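Local atomic coordinates of acetone carboxylase alpha subunit (Xanthobacter autotrophicus Py2, PDB entry 5M45), a protein that belongs to the hydantoinase B/oxoprolinase family and forms the alpha subunit of a large, metal-containing carboxylase assembled from several protein chains. Residues A[54-57]-A[58-61]; A[255-258]-A[259-262]; A[45-48]-A[49-52]; A[270-273]-A[274-278]; A[243-246]-A[247-251]. All blocks are in the same frame, centred on the assembly; numbering follows the deposited sequence.

Contact 1 (A[54-57]-A[58-61]); sequences PILY and NKLF. With ACT (acetate ion), chain O.
Tyr-57 and Phe-61, one turn apart and joined by the backbone bond from Phe-61 N to Tyr-57 O at 3.0 Å, both turn rings to Phe-263; the Tyr-57 ring meets it edge-to-face, while its OH is hydrogen-bonded to His-270. The amide of Asn-58 is held at OD1 by a water 2.9 Å away, which also donates to Ile-55 O at 2.8 Å; a polar side chain of another protein's chain bonds to the same OD1. An acetate ion, probably from the crystallisation liquor, lies against the helix start: its O accepts from Ile-55 N at 2.9 Å. Its OXT accepts from Leu-56 N at 3.2 Å. First-turn N-H groups have no carbonyl of their own helix to bind, and an anion suits them; proline, with no N-H, suits position 54. Leu-56 CG is anti to the backbone N (chi1 -176°), which carries CD1 to 4.1 Å from Lys-59 CE. That lysine then bends away to a salt bridge with Glu-255. Leu-60 CG lies 4.4 Å from Leu-56 CD1, extending an apolar stripe. With Tyr-57, these leucines turn this end of helix 54-75 towards helices 48-52, 227-255 and 257-282.

Contact 2 (A[255-258]-A[259-262]); sequences EGIE and AYWK
Ile-257 and Tyr-260 form the apolar, better covered side of this helix start. With CG1 anti to its backbone N (chi1 -175°) and CD1 folded back, the isoleucine brings CD1 to 4.5 Å from Tyr-260 CD2, both side chains resting on Val-252 and Ile-167. The tightness lies in the backbone: Trp-261 N donates to Ile-257 O at 2.8 Å, and Trp-261 CB lies 3.2 Å from that oxygen. Ala-259 is small enough to sit against Leu-56 of helix 54-75. The other side is slacker. Tyr-260 N reaches Gly-256 O only weakly, at 3.4 Å, and a water spans the corner, donating to Glu-255 O at 2.8 Å and accepting from Ala-259 N at 3.0 Å. Glu-258 OE1 and Lys-262 NZ stay 6.0 Å apart, not in contact; Glu-258 pairs instead with Arg-19, as Glu-255 does with Lys-59. Gly-256 has a positive phi (93°), where a side chain would collide with the carbonyl oxygen of Glu-255. It is both the first residue beyond helix 227-255 and the N-cap of helix 257-282, making a helix-to-helix junction turned on one glycine, with water serving the Ala-259 N-H, a position often met by an N-cap side chain.

Contact 3 (A[45-48]-A[49-52]); sequences KTLE and LRER
Glu-51 reaches back along its own helix to Leu-47, where OE2 accepts the backbone N-H of Leu-47 at 2.9 Å. The bond is straight (171°), although the donor comes from above the carboxylate plane, 60° out of it. CG lies anti to the carbonyl carbon (chi1 -66°) and the chain beyond it is extended, which lays the carboxylate over the start of the helix, with OE2 3.8 Å from Thr-46 CB. In return Glu-51 N donates to Leu-47 O at 2.9 Å. Nearby, Leu-47 CD1 meets the guanidinium of Arg-50 at its edge, 3.7 Å from NE. Leu-47 is the N-cap of helix 48-52, and its apolar side chain cannot cap; it is buried instead against Glu-269 and Leu-273 of helix 257-282. The task passes to Glu-266 of that helix, whose two carboxylate oxygens take the N-H groups of Leu-49 and Arg-50. The Glu-51 reach is no capping box: this residue follows N3, and an N-cap leucine returns no side-chain bond. Two carboxylates at a helix N-terminus would probably be stabilised as anions by the peptide dipoles, whereas Arg-50 NE, buried without a partner in the model, is a probable small cost.

Contact 4 (A[270-273]-A[274-278]); sequences HGRL and GLQAR
Arg-272 and Gln-276, one turn apart, both hold CG anti to the backbone N (chi1 -170° for the arginine), a shared setting that sends both chains off side by side, pointing the same way. The glutamine continues extended, whereas the arginine bends at chi3 (65°), bringing NH1 to 3.9 Å from Gln-276 OE1 with the guanidinium and amide planes 72° apart. That is no direct bond; a water joins them, accepting from Arg-272 NH2 at 2.9 Å, in the guanidinium plane at its edge, and donating to Gln-276 OE1 at 2.8 Å. A second water donates to the same OE1 at 2.9 Å and to Leu-273 O at 2.7 Å, giving the amide oxygen two donors. These residues belong to the middle and later turns of helix 257-282, where the regular bonds continue: Gln-276 N to Arg-272 O at 3.1 Å, and Ala-277 N to Leu-273 O at 3.0 Å. Gly-271 and Gly-274 are buried, and bring only backbone to their places, while Leu-275 offers an apolar branch to Ile-365. Long polar chains suit these positions: Arg-272 NH2 forms a salt bridge with Glu-269, a turn back, and Gln-276 NE2 donates to the carbonyl oxygen of Asp-327.

Contact 5 (A[243-246]-A[247-251]); sequences MIRK and LVEEV
Lys-246 and Glu-250 form the charged pair of the exposed side, a long salt bridge with NZ 4.0 Å from Glu-250 OE2. The lysine's methylene CE is nearer still, 3.5 Å from that oxygen, because the chain bends at chi3 and passes across the carboxylate; chi4 then sets where NZ ends. Arg-245 and Glu-249 make a second charged pair of another kind. Their side chains run alongside, with guanidinium and carboxylate planes only 5° apart, yet Glu-249 OE2 lies well out of the guanidinium plane, 4.4 Å from NE, so the attraction is one of charge alone. Water completes the link: it donates to Glu-249 OE1 at 2.7 Å and accepts weakly from Arg-245 NE at 3.3 Å. The arginine's stronger polar partner is Asp-210, a salt bridge through NH2. Apolar contacts belong to Ile-244 and Val-248, whose CG2 atoms approach to 4.4 Å. Branched, compact side chains suit this buried side, where Ile-244 lies on Phe-92 and Val-248 on Leu-94 and Ile-160. Each backbone N-H bonds to the carbonyl four residues back, as in Val-248 N to Ile-244 O at 2.9 Å. With Lys-246 and Glu-250 on the exposed side, Ile-244 and Val-248 on the buried one, and Arg-245 along the border against Val-158, helix 227-255 is a plain amphipathic helix laid on an antiparallel sheet, here on strands 90-95 and 153-162, while Ile-244 and Val-251 also reach helix 54-75.

In the fold
Along the chain the order is contact 3, contact 1, contact 5, contact 2 and contact 4, all except contact 4 lying more than 30 Å from the centre of the chain. Helix 54-75 carries contact 1, which touches each of the others; its centre is about 11 Å from that of contact 2, 12 Å from contact 3, 16 Å from contact 5 and 18 Å from contact 4. Contacts 2 and 4 share helix 257-282, and contact 5 lies on the preceding helix 227-255. Contacts 4 and 5 lie farthest apart, about 28 Å between centres. In this helix cluster contacts 5 and 2 rest on the seven-stranded antiparallel sheet, and contact 1 ties them to contacts 3 and 4.

Contact 1 (A[54-57]-A[58-61])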
loop_
_atom_site.group_PDB
_atom_site.type_symbol
_atom_site.label_atom_id
_atom_site.label_comp_id
_atom_site.label_asym_id
_atom_site.label_seq_id
_atom_site.Cartn_x
_atom_site.Cartn_y
_atom_site.Cartn_z
ATOM N N PRO A 54 -22.317 45.906 4.362
ATOM C CA PRO A 54 -21.314 45.724 3.297
ATOM C C PRO A 54 -19.862 45.990 3.725
ATOM O O PRO A 54 -18.954 45.330 3.202
ATOM C CB PRO A 54 -21.735 46.728 2.219
ATOM C CG PRO A 54 -22.545 47.766 2.975
ATOM C CD PRO A 54 -23.275 46.982 4.017
ATOM N N ILE A 55 -19.667 46.919 4.679
ATOM C CA ILE A 55 -18.330 47.226 5.148
ATOM C C ILE A 55 -17.742 46.020 5.921
ATOM O O ILE A 55 -16.593 45.600 5.660
ATOM C CB ILE A 55 -18.267 48.527 5.971
ATOM C CG1 ILE A 55 -18.748 49.732 5.126
ATOM C CG2 ILE A 55 -16.852 48.758 6.532
ATOM C CD1 ILE A 55 -18.875 51.015 5.942
ATOM N N LEU A 56 -18.529 45.445 6.831
ATOM C CA LEU A 56 -18.098 44.234 7.548
ATOM C C LEU A 56 -17.922 43.008 6.653
ATOM O O LEU A 56 -16.979 42.224 6.835
ATOM C CB LEU A 56 -19.049 43.950 8.720
ATOM C CG LEU A 56 -18.663 42.778 9.622
ATOM C CD1 LEU A 56 -17.250 42.976 10.198
ATOM C CD2 LEU A 56 -19.647 42.680 10.776
ATOM N N TYR A 57 -18.823 42.818 5.690
ATOM C CA TYR A 57 -18.679 41.731 4.696
ATOM C C TYR A 57 -17.319 41.804 3.972
ATOM O O TYR A 57 -16.610 40.793 3.866
ATOM C CB TYR A 57 -19.826 41.778 3.685
ATOM C CG TYR A 57 -19.924 40.582 2.765
ATOM C CD1 TYR A 57 -19.292 40.593 1.526
ATOM C CD2 TYR A 57 -20.705 39.486 3.083
ATOM C CE1 TYR A 57 -19.406 39.520 0.657
ATOM C CE2 TYR A 57 -20.824 38.384 2.220
ATOM C CZ TYR A 57 -20.172 38.412 1.014
ATOM O OH TYR A 57 -20.296 37.372 0.142
ATOM N N ASN A 58 -16.969 43.013 3.517
ATOM C CA ASN A 58 -15.713 43.257 2.803
ATOM C C ASN A 58 -14.491 43.074 3.715
ATOM O O ASN A 58 -13.455 42.579 3.258
ATOM C CB ASN A 58 -15.682 44.674 2.189
ATOM C CG ASN A 58 -14.385 44.956 1.439
ATOM O OD1 ASN A 58 -13.534 45.753 1.868
ATOM N ND2 ASN A 58 -14.211 44.283 0.325
ATOM N N LYS A 59 -14.614 43.461 4.987
ATOM C CA LYS A 59 -13.515 43.296 5.908
ATOM C C LYS A 59 -13.187 41.808 6.167
ATOM O O LYS A 59 -12.010 41.422 6.217
ATOM C CB LYS A 59 -13.779 44.032 7.230
ATOM C CG LYS A 59 -12.621 43.880 8.215
ATOM C CD LYS A 59 -12.540 44.977 9.276
ATOM C CE LYS A 59 -13.703 45.014 10.230
ATOM N NZ LYS A 59 -13.145 45.332 11.634
ATOM N N LEU A 60 -14.228 40.992 6.360
ATOM C CA LEU A 60 -14.030 39.558 6.525
ATOM C C LEU A 60 -13.422 38.959 5.250
ATOM O O LEU A 60 -12.503 38.121 5.325
ATOM C CB LEU A 60 -15.335 38.855 6.866
ATOM C CG LEU A 60 -15.993 39.210 8.193
ATOM C CD1 LEU A 60 -17.402 38.662 8.232
ATOM C CD2 LEU A 60 -15.222 38.600 9.327
ATOM N N PHE A 61 -13.943 39.362 4.091
ATOM C CA PHE A 61 -13.391 38.892 2.788
ATOM C C PHE A 61 -11.882 39.179 2.674
ATOM O O PHE A 61 -11.086 38.302 2.373
ATOM C CB PHE A 61 -14.161 39.523 1.614
ATOM C CG PHE A 61 -13.483 39.376 0.271
ATOM C CD1 PHE A 61 -13.573 38.197 -0.446
ATOM C CD2 PHE A 61 -12.774 40.445 -0.285
ATOM C CE1 PHE A 61 -12.934 38.065 -1.680
ATOM C CE2 PHE A 61 -12.144 40.327 -1.497
ATOM C CZ PHE A 61 -12.213 39.138 -2.204
HETATM C C ACT O . -21.535 48.068 7.607
HETATM O O ACT O . -21.547 48.297 6.364
HETATM O OXT ACT O . -20.954 47.076 8.126
HETATM C CH3 ACT O . -22.241 49.058 8.500
HETATM O O HOH W 1 -14.411 46.932 4.413
#

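Contact 2 (A[255-258]-A[259-262])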
loop_
_atom_site.group_PDB
_atom_site.type_symbol
_atom_site.label_atom_id
_atom_site.label_comp_id
_atom_site.label_asym_id
_atom_site.label_seq_id
_atom_site.Cartn_x
_atom_site.Cartn_y
_atom_site.Cartn_z
ATOM N N GLU A 255 -14.540 40.252 15.453
ATOM C CA GLU A 255 -15.818 40.662 14.801
ATOM C C GLU A 255 -17.066 39.956 15.293
ATOM O O GLU A 255 -18.186 40.371 14.949
ATOM C CB GLU A 255 -15.747 40.475 13.283
ATOM C CG GLU A 255 -14.558 41.100 12.586
ATOM C CD GLU A 255 -14.447 42.615 12.827
ATOM O OE1 GLU A 255 -15.470 43.289 13.117
ATOM O OE2 GLU A 255 -13.351 43.164 12.713
ATOM N N GLY A 256 -16.893 38.896 16.078
ATOM C CA GLY A 256 -18.010 38.140 16.634
ATOM C C GLY A 256 -18.400 36.960 15.771
ATOM O O GLY A 256 -18.320 37.016 14.538
ATOM N N ILE A 257 -18.795 35.887 16.430
ATOM C CA ILE A 257 -19.176 34.640 15.756
ATOM C C ILE A 257 -20.407 34.806 14.853
ATOM O O ILE A 257 -20.462 34.173 13.804
ATOM C CB ILE A 257 -19.345 33.450 16.771
ATOM C CG1 ILE A 257 -19.621 32.111 16.055
ATOM C CG2 ILE A 257 -20.517 33.685 17.737
ATOM C CD1 ILE A 257 -18.527 31.635 15.094
ATOM N N GLU A 258 -21.351 35.671 15.207
ATOM C CA GLU A 258 -22.595 35.800 14.400
ATOM C C GLU A 258 -22.301 36.297 12.978
ATOM O O GLU A 258 -22.860 35.775 12.013
ATOM C CB GLU A 258 -23.629 36.757 15.018
ATOM C CG GLU A 258 -24.083 36.389 16.420
ATOM C CD GLU A 258 -25.070 35.283 16.406
ATOM O OE1 GLU A 258 -26.285 35.650 16.340
ATOM O OE2 GLU A 258 -24.668 34.089 16.510
ATOM N N ALA A 259 -21.440 37.307 12.868
ATOM C CA ALA A 259 -21.046 37.819 11.570
ATOM C C ALA A 259 -20.259 36.771 10.750
ATOM O O ALA A 259 -20.521 36.608 9.549
ATOM C CB ALA A 259 -20.228 39.095 11.720
ATOM N N TYR A 260 -19.298 36.084 11.381
ATOM C CA TYR A 260 -18.532 35.049 10.679
ATOM C C TYR A 260 -19.449 33.919 10.203
ATOM O O TYR A 260 -19.296 33.440 9.079
ATOM C CB TYR A 260 -17.408 34.462 11.567
ATOM C CG TYR A 260 -16.619 33.388 10.862
ATOM C CD1 TYR A 260 -15.512 33.720 10.084
ATOM C CD2 TYR A 260 -16.992 32.046 10.931
ATOM C CE1 TYR A 260 -14.802 32.754 9.399
ATOM C CE2 TYR A 260 -16.273 31.072 10.260
ATOM C CZ TYR A 260 -15.189 31.423 9.474
ATOM O OH TYR A 260 -14.461 30.482 8.766
ATOM N N TRP A 261 -20.363 33.496 11.069
ATOM C CA TRP A 261 -21.333 32.413 10.768
ATOM C C TRP A 261 -22.224 32.764 9.562
ATOM O O TRP A 261 -22.478 31.904 8.691
ATOM C CB TRP A 261 -22.131 32.063 12.032
ATOM C CG TRP A 261 -22.975 30.792 11.993
ATOM C CD1 TRP A 261 -24.339 30.707 12.030
ATOM C CD2 TRP A 261 -22.500 29.438 11.934
ATOM N NE1 TRP A 261 -24.730 29.386 11.979
ATOM C CE2 TRP A 261 -23.626 28.590 11.928
ATOM C CE3 TRP A 261 -21.236 28.860 11.888
ATOM C CZ2 TRP A 261 -23.526 27.202 11.870
ATOM C CZ3 TRP A 261 -21.129 27.466 11.839
ATOM C CH2 TRP A 261 -22.273 26.660 11.847
ATOM N N LYS A 262 -22.655 34.015 9.463
ATOM C CA LYS A 262 -23.351 34.469 8.238
ATOM C C LYS A 262 -22.477 34.424 6.975
ATOM O O LYS A 262 -22.924 33.901 5.951
ATOM C CB LYS A 262 -23.981 35.849 8.418
ATOM C CG LYS A 262 -25.131 35.741 9.418
ATOM C CD LYS A 262 -26.101 36.888 9.361
ATOM C CE LYS A 262 -25.602 38.093 10.110
ATOM N NZ LYS A 262 -26.544 38.618 11.141
HETATM O O HOH W 2 -20.794 39.240 15.011
#

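Contact 3 (A[45-48]-A[49-52])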
loop_
_atom_site.group_PDB
_atom_site.type_symbol
_atom_site.label_atom_id
_atom_site.label_comp_id
_atom_site.label_asym_id
_atom_site.label_seq_id
_atom_site.Cartn_x
_atom_site.Cartn_y
_atom_site.Cartn_z
ATOM N N LYS A 45 -32.291 33.321 0.018
ATOM C CA LYS A 45 -32.981 34.248 -0.902
ATOM C C LYS A 45 -32.490 35.685 -0.830
ATOM O O LYS A 45 -32.617 36.433 -1.794
ATOM C CB LYS A 45 -34.490 34.192 -0.679
ATOM C CG LYS A 45 -35.039 32.855 -1.121
ATOM C CD LYS A 45 -36.483 32.623 -0.740
ATOM C CE LYS A 45 -36.959 31.342 -1.398
ATOM N NZ LYS A 45 -38.436 31.285 -1.445
ATOM N N THR A 46 -32.009 36.076 0.339
ATOM C CA THR A 46 -31.300 37.331 0.504
ATOM C C THR A 46 -29.987 37.004 1.232
ATOM O O THR A 46 -29.847 35.959 1.887
ATOM C CB THR A 46 -32.119 38.385 1.295
ATOM O OG1 THR A 46 -32.191 38.022 2.675
ATOM C CG2 THR A 46 -33.540 38.551 0.747
ATOM N N LEU A 47 -29.042 37.908 1.086
ATOM C CA LEU A 47 -27.752 37.845 1.785
ATOM C C LEU A 47 -27.648 38.998 2.811
ATOM O O LEU A 47 -27.170 40.085 2.464
ATOM C CB LEU A 47 -26.624 37.903 0.754
ATOM C CG LEU A 47 -26.669 36.818 -0.343
ATOM C CD1 LEU A 47 -25.425 36.900 -1.221
ATOM C CD2 LEU A 47 -26.724 35.443 0.265
ATOM N N GLU A 48 -28.102 38.759 4.061
ATOM C CA GLU A 48 -28.263 39.859 5.044
ATOM C C GLU A 48 -26.954 40.588 5.353
ATOM O O GLU A 48 -26.946 41.806 5.393
ATOM C CB GLU A 48 -28.880 39.386 6.363
ATOM C CG GLU A 48 -30.336 39.012 6.363
ATOM C CD GLU A 48 -30.814 38.502 7.749
ATOM O OE1 GLU A 48 -30.250 38.846 8.868
ATOM O OE2 GLU A 48 -31.774 37.690 7.697
ATOM N N LEU A 49 -25.882 39.848 5.623
ATOM C CA LEU A 49 -24.613 40.485 5.933
ATOM C C LEU A 49 -24.125 41.329 4.731
ATOM O O LEU A 49 -23.809 42.505 4.891
ATOM C CB LEU A 49 -23.547 39.480 6.367
ATOM C CG LEU A 49 -22.244 40.098 6.903
ATOM C CD1 LEU A 49 -22.458 40.651 8.297
ATOM C CD2 LEU A 49 -21.103 39.081 6.956
ATOM N N ARG A 50 -24.113 40.723 3.546
ATOM C CA ARG A 50 -23.662 41.440 2.366
ATOM C C ARG A 50 -24.473 42.708 2.058
ATOM O O ARG A 50 -23.884 43.754 1.759
ATOM C CB ARG A 50 -23.679 40.546 1.145
ATOM C CG ARG A 50 -23.084 41.268 -0.033
ATOM C CD ARG A 50 -22.651 40.311 -1.067
ATOM N NE ARG A 50 -23.645 40.061 -2.091
ATOM C CZ ARG A 50 -23.638 40.551 -3.330
ATOM N NH1 ARG A 50 -22.743 41.450 -3.720
ATOM N NH2 ARG A 50 -24.582 40.156 -4.176
ATOM N N GLU A 51 -25.799 42.606 2.172
ATOM C CA GLU A 51 -26.686 43.691 1.791
ATOM C C GLU A 51 -26.784 44.774 2.878
ATOM O O GLU A 51 -26.737 45.945 2.556
ATOM C CB GLU A 51 -28.091 43.166 1.421
ATOM C CG GLU A 51 -28.121 42.291 0.153
ATOM C CD GLU A 51 -29.423 41.475 -0.003
ATOM O OE1 GLU A 51 -30.510 41.975 0.420
ATOM O OE2 GLU A 51 -29.369 40.326 -0.553
ATOM N N ARG A 52 -26.883 44.374 4.149
ATOM C CA ARG A 52 -27.070 45.318 5.261
ATOM C C ARG A 52 -25.792 45.761 5.954
ATOM O O ARG A 52 -25.804 46.786 6.605
ATOM C CB ARG A 52 -28.014 44.723 6.323
ATOM C CG ARG A 52 -29.404 44.467 5.814
ATOM C CD ARG A 52 -30.413 44.505 7.006
ATOM N NE ARG A 52 -30.683 45.931 7.332
ATOM C CZ ARG A 52 -30.129 46.641 8.329
ATOM N NH1 ARG A 52 -29.335 46.099 9.265
ATOM N NH2 ARG A 52 -30.410 47.930 8.415
#

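Contact 4 (A[270-273]-A[274-278])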
loop_
_atom_site.group_PDB
_atom_site.type_symbol
_atom_site.label_atom_id
_atom_site.label_comp_id
_atom_site.label_asym_id
_atom_site.label_seq_id
_atom_site.Cartn_x
_atom_site.Cartn_y
_atom_site.Cartn_z
ATOM N N HIS A 270 -23.092 33.939 -2.910
ATOM C CA HIS A 270 -22.512 35.073 -3.671
ATOM C C HIS A 270 -21.715 34.559 -4.904
ATOM O O HIS A 270 -21.825 35.095 -6.019
ATOM C CB HIS A 270 -21.642 35.889 -2.713
ATOM C CG HIS A 270 -21.079 37.158 -3.283
ATOM N ND1 HIS A 270 -20.228 37.962 -2.556
ATOM C CD2 HIS A 270 -21.218 37.757 -4.486
ATOM C CE1 HIS A 270 -19.888 39.009 -3.277
ATOM N NE2 HIS A 270 -20.472 38.916 -4.449
ATOM N N GLY A 271 -20.902 33.533 -4.689
ATOM C CA GLY A 271 -20.233 32.798 -5.791
ATOM C C GLY A 271 -21.132 32.278 -6.893
ATOM O O GLY A 271 -20.823 32.440 -8.075
ATOM N N ARG A 272 -22.233 31.623 -6.512
ATOM C CA ARG A 272 -23.225 31.128 -7.498
ATOM C C ARG A 272 -23.826 32.283 -8.299
ATOM O O ARG A 272 -23.890 32.215 -9.533
ATOM C CB ARG A 272 -24.347 30.315 -6.838
ATOM C CG ARG A 272 -25.264 29.575 -7.827
ATOM C CD ARG A 272 -26.540 29.054 -7.198
ATOM N NE ARG A 272 -27.357 30.170 -6.752
ATOM C CZ ARG A 272 -28.130 30.924 -7.541
ATOM N NH1 ARG A 272 -28.261 30.656 -8.851
ATOM N NH2 ARG A 272 -28.804 31.949 -7.023
ATOM N N LEU A 273 -24.250 33.322 -7.602
ATOM C CA LEU A 273 -24.772 34.550 -8.254
ATOM C C LEU A 273 -23.787 35.161 -9.271
ATOM O O LEU A 273 -24.187 35.606 -10.337
ATOM C CB LEU A 273 -25.191 35.626 -7.206
ATOM C CG LEU A 273 -26.414 35.237 -6.356
ATOM C CD1 LEU A 273 -26.519 36.132 -5.113
ATOM C CD2 LEU A 273 -27.723 35.264 -7.166
ATOM N N GLY A 274 -22.514 35.180 -8.909
ATOM C CA GLY A 274 -21.402 35.685 -9.765
ATOM C C GLY A 274 -21.272 34.896 -11.073
ATOM O O GLY A 274 -21.138 35.487 -12.155
ATOM N N LEU A 275 -21.341 33.562 -10.997
ATOM C CA LEU A 275 -21.312 32.742 -12.222
ATOM C C LEU A 275 -22.506 33.013 -13.142
ATOM O O LEU A 275 -22.341 33.198 -14.335
ATOM C CB LEU A 275 -21.261 31.247 -11.895
ATOM C CG LEU A 275 -21.437 30.315 -13.096
ATOM C CD1 LEU A 275 -20.228 30.451 -14.011
ATOM C CD2 LEU A 275 -21.625 28.876 -12.677
ATOM N N GLN A 276 -23.703 32.998 -12.569
ATOM C CA GLN A 276 -24.935 33.248 -13.325
ATOM C C GLN A 276 -24.884 34.612 -14.075
ATOM O O GLN A 276 -25.213 34.701 -15.264
ATOM C CB GLN A 276 -26.128 33.159 -12.390
ATOM C CG GLN A 276 -27.477 33.278 -13.065
ATOM C CD GLN A 276 -28.618 33.333 -12.045
ATOM O OE1 GLN A 276 -28.525 33.924 -10.936
ATOM N NE2 GLN A 276 -29.689 32.704 -12.390
ATOM N N ALA A 277 -24.421 35.639 -13.377
ATOM C CA ALA A 277 -24.317 36.972 -13.962
ATOM C C ALA A 277 -23.282 37.025 -15.082
ATOM O O ALA A 277 -23.523 37.638 -16.116
ATOM C CB ALA A 277 -23.995 38.028 -12.892
ATOM N N ARG A 278 -22.135 36.360 -14.875
ATOM C CA ARG A 278 -21.080 36.324 -15.889
ATOM C C ARG A 278 -21.504 35.560 -17.155
ATOM O O ARG A 278 -21.207 35.997 -18.275
ATOM C CB ARG A 278 -19.760 35.836 -15.290
ATOM C CG ARG A 278 -19.058 36.929 -14.466
ATOM C CD ARG A 278 -18.300 37.800 -15.438
ATOM N NE ARG A 278 -17.633 38.952 -14.857
ATOM C CZ ARG A 278 -16.743 39.710 -15.540
ATOM N NH1 ARG A 278 -16.339 39.406 -16.826
ATOM N NH2 ARG A 278 -16.164 40.718 -14.907
HETATM O O HOH W 3 -30.426 33.471 -8.937
HETATM O O HOH W 4 -26.793 36.260 -10.655
#

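Contact 5 (A[243-246]-A[247-251])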
loop_
_atom_site.group_PDB
_atom_site.type_symbol
_atom_site.label_atom_id
_atom_site.label_comp_id
_atom_site.label_asym_id
_atom_site.label_seq_id
_atom_site.Cartn_x
_atom_site.Cartn_y
_atom_site.Cartn_z
ATOM N N MET A 243 -1.809 27.973 10.693
ATOM C CA MET A 243 -1.810 29.436 10.447
ATOM C C MET A 243 -3.238 29.940 10.171
ATOM O O MET A 243 -3.670 30.954 10.734
ATOM C CB MET A 243 -0.878 29.819 9.266
ATOM C CG MET A 243 0.611 29.652 9.560
ATOM S SD MET A 243 1.641 29.796 8.094
ATOM C CE MET A 243 1.461 31.541 7.786
ATOM N N ILE A 244 -3.975 29.213 9.337
ATOM C CA ILE A 244 -5.356 29.610 8.986
ATOM C C ILE A 244 -6.308 29.425 10.176
ATOM O O ILE A 244 -7.131 30.304 10.431
ATOM C CB ILE A 244 -5.838 28.896 7.701
ATOM C CG1 ILE A 244 -5.073 29.433 6.472
ATOM C CG2 ILE A 244 -7.347 29.068 7.488
ATOM C CD1 ILE A 244 -5.008 28.417 5.328
ATOM N N ARG A 245 -6.215 28.295 10.887
ATOM C CA ARG A 245 -7.029 28.082 12.114
ATOM C C ARG A 245 -6.860 29.247 13.106
ATOM O O ARG A 245 -7.834 29.786 13.633
ATOM C CB ARG A 245 -6.699 26.754 12.797
ATOM C CG ARG A 245 -7.603 26.433 14.012
ATOM C CD ARG A 245 -7.187 25.142 14.725
ATOM N NE ARG A 245 -5.830 25.262 15.252
ATOM C CZ ARG A 245 -5.108 24.259 15.749
ATOM N NH1 ARG A 245 -5.580 23.014 15.820
ATOM N NH2 ARG A 245 -3.882 24.508 16.204
ATOM N N LYS A 246 -5.623 29.639 13.332
ATOM C CA LYS A 246 -5.336 30.747 14.244
ATOM C C LYS A 246 -5.954 32.062 13.766
ATOM O O LYS A 246 -6.544 32.810 14.550
ATOM C CB LYS A 246 -3.845 30.887 14.409
ATOM C CG LYS A 246 -3.416 31.917 15.442
ATOM C CD LYS A 246 -1.897 31.845 15.544
ATOM C CE LYS A 246 -1.233 33.205 15.722
ATOM N NZ LYS A 246 -0.658 33.303 17.091
ATOM N N LEU A 247 -5.812 32.349 12.477
ATOM C CA LEU A 247 -6.421 33.562 11.904
ATOM C C LEU A 247 -7.970 33.567 12.044
ATOM O O LEU A 247 -8.561 34.599 12.426
ATOM C CB LEU A 247 -5.995 33.758 10.456
ATOM C CG LEU A 247 -6.754 34.909 9.769
ATOM C CD1 LEU A 247 -6.239 36.243 10.280
ATOM C CD2 LEU A 247 -6.676 34.837 8.289
ATOM N N VAL A 248 -8.617 32.436 11.786
ATOM C CA VAL A 248 -10.082 32.354 11.960
ATOM C C VAL A 248 -10.469 32.650 13.430
ATOM O O VAL A 248 -11.397 33.425 13.678
ATOM C CB VAL A 248 -10.697 31.019 11.441
ATOM C CG1 VAL A 248 -12.176 30.873 11.826
ATOM C CG2 VAL A 248 -10.533 30.945 9.906
ATOM N N GLU A 249 -9.739 32.078 14.378
ATOM C CA GLU A 249 -9.992 32.332 15.809
ATOM C C GLU A 249 -9.864 33.841 16.149
ATOM O O GLU A 249 -10.664 34.355 16.907
ATOM C CB GLU A 249 -9.061 31.478 16.705
ATOM C CG GLU A 249 -9.439 29.989 16.728
ATOM C CD GLU A 249 -8.351 29.056 17.349
ATOM O OE1 GLU A 249 -7.212 29.533 17.590
ATOM O OE2 GLU A 249 -8.619 27.830 17.582
ATOM N N GLU A 250 -8.862 34.523 15.580
ATOM C CA GLU A 250 -8.659 35.954 15.788
ATOM C C GLU A 250 -9.774 36.803 15.182
ATOM O O GLU A 250 -10.239 37.756 15.810
ATOM C CB GLU A 250 -7.292 36.408 15.229
ATOM C CG GLU A 250 -6.114 35.987 16.120
ATOM C CD GLU A 250 -4.736 36.016 15.473
ATOM O OE1 GLU A 250 -4.607 36.347 14.268
ATOM O OE2 GLU A 250 -3.745 35.659 16.191
ATOM N N VAL A 251 -10.184 36.462 13.966
ATOM C CA VAL A 251 -11.277 37.152 13.267
ATOM C C VAL A 251 -12.583 37.006 14.028
ATOM O O VAL A 251 -13.299 37.989 14.210
ATOM C CB VAL A 251 -11.398 36.667 11.790
ATOM C CG1 VAL A 251 -12.684 37.124 11.146
ATOM C CG2 VAL A 251 -10.207 37.181 10.983
HETATM O O HOH W 5 -5.141 27.941 17.138
#